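Local coordinates for protein S-adenosylmethionine:tRNA ribosyltransferase-isomerase (Thermotoga maritima, PDB 1VKY) that probably transfers and isomerises the ribose moiety of S-adenosylmethionine onto the 7-aminomethyl-7-deazaguanine of tRNA, giving epoxyqueuosine during queuosine biosynthesis, at residues H52-F55 against R56-I59; L246-T249 against R250-N254. One frame throughout, in Å; residues are numbered along the deposited sequence.

Contact 1 of 2, residues H52-F55 against R56-I59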
loop_
_atom_site.group_PDB
_atom_site.type_symbol
_atom_site.label_atom_id
_atom_site.label_comp_id
_atom_site.label_asym_id
_atom_site.label_seq_id
_atom_site.Cartn_x
_atom_site.Cartn_y
_atom_site.Cartn_z
ATOM N N HIS B 52 -25.648 2.502 2.558
ATOM C CA HIS B 52 -24.427 3.017 1.935
ATOM C C HIS B 52 -24.093 4.382 2.539
ATOM O O HIS B 52 -24.770 5.351 2.268
ATOM C CB HIS B 52 -24.664 3.105 0.434
ATOM C CG HIS B 52 -25.060 1.793 -0.150
ATOM N ND1 HIS B 52 -24.149 0.798 -0.415
ATOM C CD2 HIS B 52 -26.278 1.274 -0.421
ATOM C CE1 HIS B 52 -24.786 -0.264 -0.875
ATOM N NE2 HIS B 52 -26.080 -0.001 -0.883
ATOM N N ARG B 53 -23.032 4.423 3.350
ATOM C CA ARG B 53 -22.696 5.576 4.196
ATOM C C ARG B 53 -21.225 5.939 3.958
ATOM O O ARG B 53 -20.604 5.407 3.028
ATOM C CB ARG B 53 -22.961 5.247 5.674
ATOM C CG ARG B 53 -24.431 4.875 5.914
ATOM C CD ARG B 53 -25.418 6.098 5.761
ATOM N NE ARG B 53 -25.753 6.316 7.114
ATOM C CZ ARG B 53 -25.633 7.394 7.793
ATOM N NH1 ARG B 53 -25.346 8.562 7.277
ATOM N NH2 ARG B 53 -25.945 7.296 9.039
ATOM N N ILE B 54 -20.744 6.886 4.762
ATOM C CA ILE B 54 -19.360 7.329 4.810
ATOM C C ILE B 54 -18.826 6.970 6.176
ATOM O O ILE B 54 -19.581 6.992 7.147
ATOM C CB ILE B 54 -19.281 8.873 4.606
ATOM C CG1 ILE B 54 -19.819 9.242 3.241
ATOM C CG2 ILE B 54 -17.872 9.396 4.784
ATOM C CD1 ILE B 54 -19.194 8.483 2.126
ATOM N N PHE B 55 -17.526 6.670 6.263
ATOM C CA PHE B 55 -16.969 6.088 7.464
ATOM C C PHE B 55 -17.225 6.893 8.724
ATOM O O PHE B 55 -17.526 6.317 9.771
ATOM C CB PHE B 55 -15.467 5.771 7.356
ATOM C CG PHE B 55 -15.019 4.776 8.404
ATOM C CD1 PHE B 55 -15.134 3.427 8.178
ATOM C CD2 PHE B 55 -14.554 5.197 9.624
ATOM C CE1 PHE B 55 -14.770 2.520 9.165
ATOM C CE2 PHE B 55 -14.201 4.318 10.596
ATOM C CZ PHE B 55 -14.320 2.967 10.381
ATOM N N ARG B 56 -17.075 8.210 8.652
ATOM C CA ARG B 56 -17.230 9.050 9.858
ATOM C C ARG B 56 -18.637 8.957 10.452
ATOM O O ARG B 56 -18.832 9.238 11.629
ATOM C CB ARG B 56 -16.895 10.506 9.557
ATOM C CG ARG B 56 -17.776 11.146 8.491
ATOM C CD ARG B 56 -17.463 12.627 8.215
ATOM N NE ARG B 56 -16.039 12.829 7.956
ATOM C CZ ARG B 56 -15.481 13.066 6.767
ATOM N NH1 ARG B 56 -16.214 13.167 5.646
ATOM N NH2 ARG B 56 -14.157 13.205 6.706
ATOM N N GLU B 57 -19.604 8.520 9.645
ATOM C CA GLU B 57 -21.005 8.263 10.094
ATOM C C GLU B 57 -21.204 6.962 10.902
ATOM O O GLU B 57 -22.317 6.634 11.340
ATOM C CB GLU B 57 -21.912 8.284 8.860
ATOM C CG GLU B 57 -21.966 9.663 8.229
ATOM C CD GLU B 57 -22.524 9.685 6.816
ATOM O OE1 GLU B 57 -22.542 8.663 6.109
ATOM O OE2 GLU B 57 -22.938 10.763 6.393
ATOM N N ILE B 58 -20.108 6.240 11.150
ATOM C CA ILE B 58 -20.142 5.062 12.026
ATOM C C ILE B 58 -20.657 5.407 13.390
ATOM O O ILE B 58 -21.324 4.594 14.004
ATOM C CB ILE B 58 -18.737 4.370 12.134
ATOM C CG1 ILE B 58 -18.869 2.967 12.760
ATOM C CG2 ILE B 58 -17.720 5.237 12.905
ATOM C CD1 ILE B 58 -17.654 2.134 12.564
ATOM N N ILE B 59 -20.401 6.628 13.849
ATOM C CA ILE B 59 -20.879 7.057 15.156
ATOM C C ILE B 59 -22.419 6.965 15.330
ATOM O O ILE B 59 -22.920 6.751 16.423
ATOM C CB ILE B 59 -20.396 8.497 15.403
ATOM C CG1 ILE B 59 -20.612 8.916 16.863
ATOM C CG2 ILE B 59 -21.045 9.470 14.421
ATOM C CD1 ILE B 59 -19.751 10.116 17.241
#
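I54 pairs with E57 and F55 with I58 through backbone bonds that each span three residues, where a strand passes directly into a short 3-10 turn. E57 N donates a hydrogen bond to I54 O at 2.9 Å, and I58 N bonds to F55 O over the same 2.9 Å. With CG beside its own backbone N (chi1 -66°) and the chain extended beyond, the E57 side chain folds back and brings OE1 to I54 N at 2.9 Å, approached from above the carboxylate plane. This is the side-chain-to-N-cap half of a capping box; the isoleucine cannot supply the other half. The same oxygen meets R53 NH1 at 3.0 Å in a salt bridge, tying a strand N-H and a charged side chain to the turn. The R53 and E57 side chains cross nearly at right angles, with E57 CB over one face of the guanidinium near its rim. R53 also pairs with E60 through NH2. On the inner side F55 and I58 run alongside each other, F55 CZ lying 4.1 Å from I58 CD1. Both pack against L195 of helix 193-202 and against L40 and V300 of strands 39-44 and 298-302, while R56 is salt-bridged to D36.

Contact 2 of 2, residues L246-T249 against R250-N254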
loop_
_atom_site.group_PDB
_atom_site.type_symbol
_atom_site.label_atom_id
_atom_site.label_comp_id
_atom_site.label_asym_id
_atom_site.label_seq_id
_atom_site.Cartn_x
_atom_site.Cartn_y
_atom_site.Cartn_z
ATOM N N LEU B 246 -14.110 -6.386 28.275
ATOM C CA LEU B 246 -15.004 -7.310 27.553
ATOM C C LEU B 246 -16.090 -7.792 28.502
ATOM O O LEU B 246 -17.281 -7.877 28.150
ATOM C CB LEU B 246 -14.212 -8.529 27.015
ATOM C CG LEU B 246 -13.198 -8.271 25.915
ATOM C CD1 LEU B 246 -12.255 -9.439 25.809
ATOM C CD2 LEU B 246 -13.898 -8.015 24.617
ATOM N N ARG B 247 -15.674 -8.144 29.712
ATOM C CA ARG B 247 -16.611 -8.627 30.724
ATOM C C ARG B 247 -17.575 -7.525 31.175
ATOM O O ARG B 247 -18.775 -7.733 31.257
ATOM C CB ARG B 247 -15.856 -9.186 31.924
ATOM C CG ARG B 247 -16.815 -9.726 32.975
ATOM C CD ARG B 247 -16.174 -10.327 34.255
ATOM N NE ARG B 247 -15.009 -9.587 34.743
ATOM C CZ ARG B 247 -15.051 -8.409 35.367
ATOM N NH1 ARG B 247 -16.213 -7.779 35.593
ATOM N NH2 ARG B 247 -13.901 -7.850 35.748
ATOM N N GLU B 248 -17.062 -6.336 31.418
ATOM C CA GLU B 248 -17.921 -5.181 31.779
ATOM C C GLU B 248 -18.934 -4.776 30.696
ATOM O O GLU B 248 -20.076 -4.384 30.995
ATOM C CB GLU B 248 -17.048 -3.982 32.109
ATOM C CG GLU B 248 -16.270 -4.111 33.408
ATOM C CD GLU B 248 -15.264 -3.001 33.580
ATOM O OE1 GLU B 248 -14.985 -2.261 32.602
ATOM O OE2 GLU B 248 -14.750 -2.877 34.698
ATOM N N THR B 249 -18.517 -4.857 29.441
ATOM C CA THR B 249 -19.385 -4.510 28.325
ATOM C C THR B 249 -20.558 -5.493 28.221
ATOM O O THR B 249 -21.712 -5.098 28.103
ATOM C CB THR B 249 -18.559 -4.532 27.034
ATOM O OG1 THR B 249 -17.492 -3.592 27.143
ATOM C CG2 THR B 249 -19.350 -3.966 25.873
ATOM N N ARG B 250 -20.238 -6.769 28.324
ATOM C CA ARG B 250 -21.229 -7.839 28.390
ATOM C C ARG B 250 -22.196 -7.647 29.571
ATOM O O ARG B 250 -23.412 -7.714 29.404
ATOM C CB ARG B 250 -20.522 -9.176 28.533
ATOM C CG ARG B 250 -20.085 -9.816 27.226
ATOM C CD ARG B 250 -21.070 -10.901 26.745
ATOM N NE ARG B 250 -20.772 -11.396 25.396
ATOM C CZ ARG B 250 -20.897 -10.656 24.305
ATOM N NH1 ARG B 250 -21.299 -9.394 24.393
ATOM N NH2 ARG B 250 -20.621 -11.168 23.138
ATOM N N GLU B 251 -21.649 -7.406 30.753
ATOM C CA GLU B 251 -22.472 -7.126 31.939
ATOM C C GLU B 251 -23.415 -5.957 31.729
ATOM O O GLU B 251 -24.557 -6.023 32.139
ATOM C CB GLU B 251 -21.590 -6.879 33.156
ATOM C CG GLU B 251 -20.889 -8.147 33.599
ATOM C CD GLU B 251 -19.860 -7.952 34.710
ATOM O OE1 GLU B 251 -19.326 -8.999 35.175
ATOM O OE2 GLU B 251 -19.579 -6.781 35.093
ATOM N N ARG B 252 -22.952 -4.890 31.089
ATOM C CA ARG B 252 -23.808 -3.726 30.794
ATOM C C ARG B 252 -24.843 -4.004 29.739
ATOM O O ARG B 252 -25.740 -3.196 29.536
ATOM C CB ARG B 252 -22.977 -2.553 30.290
ATOM C CG ARG B 252 -22.188 -1.873 31.345
ATOM C CD ARG B 252 -21.637 -0.549 30.881
ATOM N NE ARG B 252 -20.870 -0.608 29.629
ATOM C CZ ARG B 252 -19.586 -0.936 29.558
ATOM N NH1 ARG B 252 -18.914 -1.307 30.633
ATOM N NH2 ARG B 252 -18.968 -0.933 28.394
ATOM N N GLY B 253 -24.686 -5.103 29.005
ATOM C CA GLY B 253 -25.571 -5.397 27.902
ATOM C C GLY B 253 -25.232 -4.608 26.641
ATOM O O GLY B 253 -26.027 -4.592 25.710
ATOM N N ASN B 254 -24.035 -4.020 26.564
ATOM C CA ASN B 254 -23.600 -3.281 25.324
ATOM C C ASN B 254 -22.881 -4.197 24.330
ATOM O O ASN B 254 -22.672 -5.371 24.615
ATOM C CB ASN B 254 -22.672 -2.123 25.672
ATOM C CG ASN B 254 -23.385 -0.995 26.370
ATOM O OD1 ASN B 254 -23.097 -0.709 27.507
ATOM N ND2 ASN B 254 -24.296 -0.348 25.684
HETATM O O HOH W 1 -15.969 -1.321 30.040
#
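The R252 guanidinium lies flat against the backbone of its own helix: T249 CA sits 3.5 Å above the plane, toward the rim of one face, and E248 O lies over the same face. At the edge, in plane, a water accepts from R252 NH1 at 3.0 Å and donates to E248 OE1, bridging charges too far apart for a direct salt bridge. R252 NE bonds to N254 OD1 at 3.1 Å, and NH2 reaches G65 O, so three partners fix the rotation of the group. A second guanidinium, that of R247, receives the E251 carboxylate at its edge, the two planes 47° apart. The hydrogen bond within this salt bridge is weak, R247 NH1 to E251 OE1 being 3.4 Å, and the two side chains lie alongside one another; a bend at chi3 of R247 (39°) turns the group to its partner. Three backbone i to i+4 bonds lead into a Schellman motif: G253, with positive phi, bonds through N to R250 O at 2.9 Å, N254 N bonds to T249 O at 3.0 Å, and T249 CG2 lies 3.8 Å from N254 CB, a carbon contact at the two positions where Schellman motifs often carry an apolar pair.

How the contacts relate
Contacts 1 and 2 illustrate how a chain can leave or end a regular element largely with local bonds. Their centres are 24 Å apart and their nearest atoms about 12 Å, with no touch between them. Both border the same mixed sheet: contact 1 follows its outermost strand 49-54, whereas contact 2 closes helix 240-252 just ahead of the inner strand 256-259. Each is partly buried. Contact 1 joins an apolar side, against a helix and strands, to a salt-bridged side where one acid also takes a backbone N-H; contact 2 is the more solvent-facing, with a weak arginine-glutamate bond and a water-bridged pair, while L246 and T249 pack on strands 67-75 and 256-259.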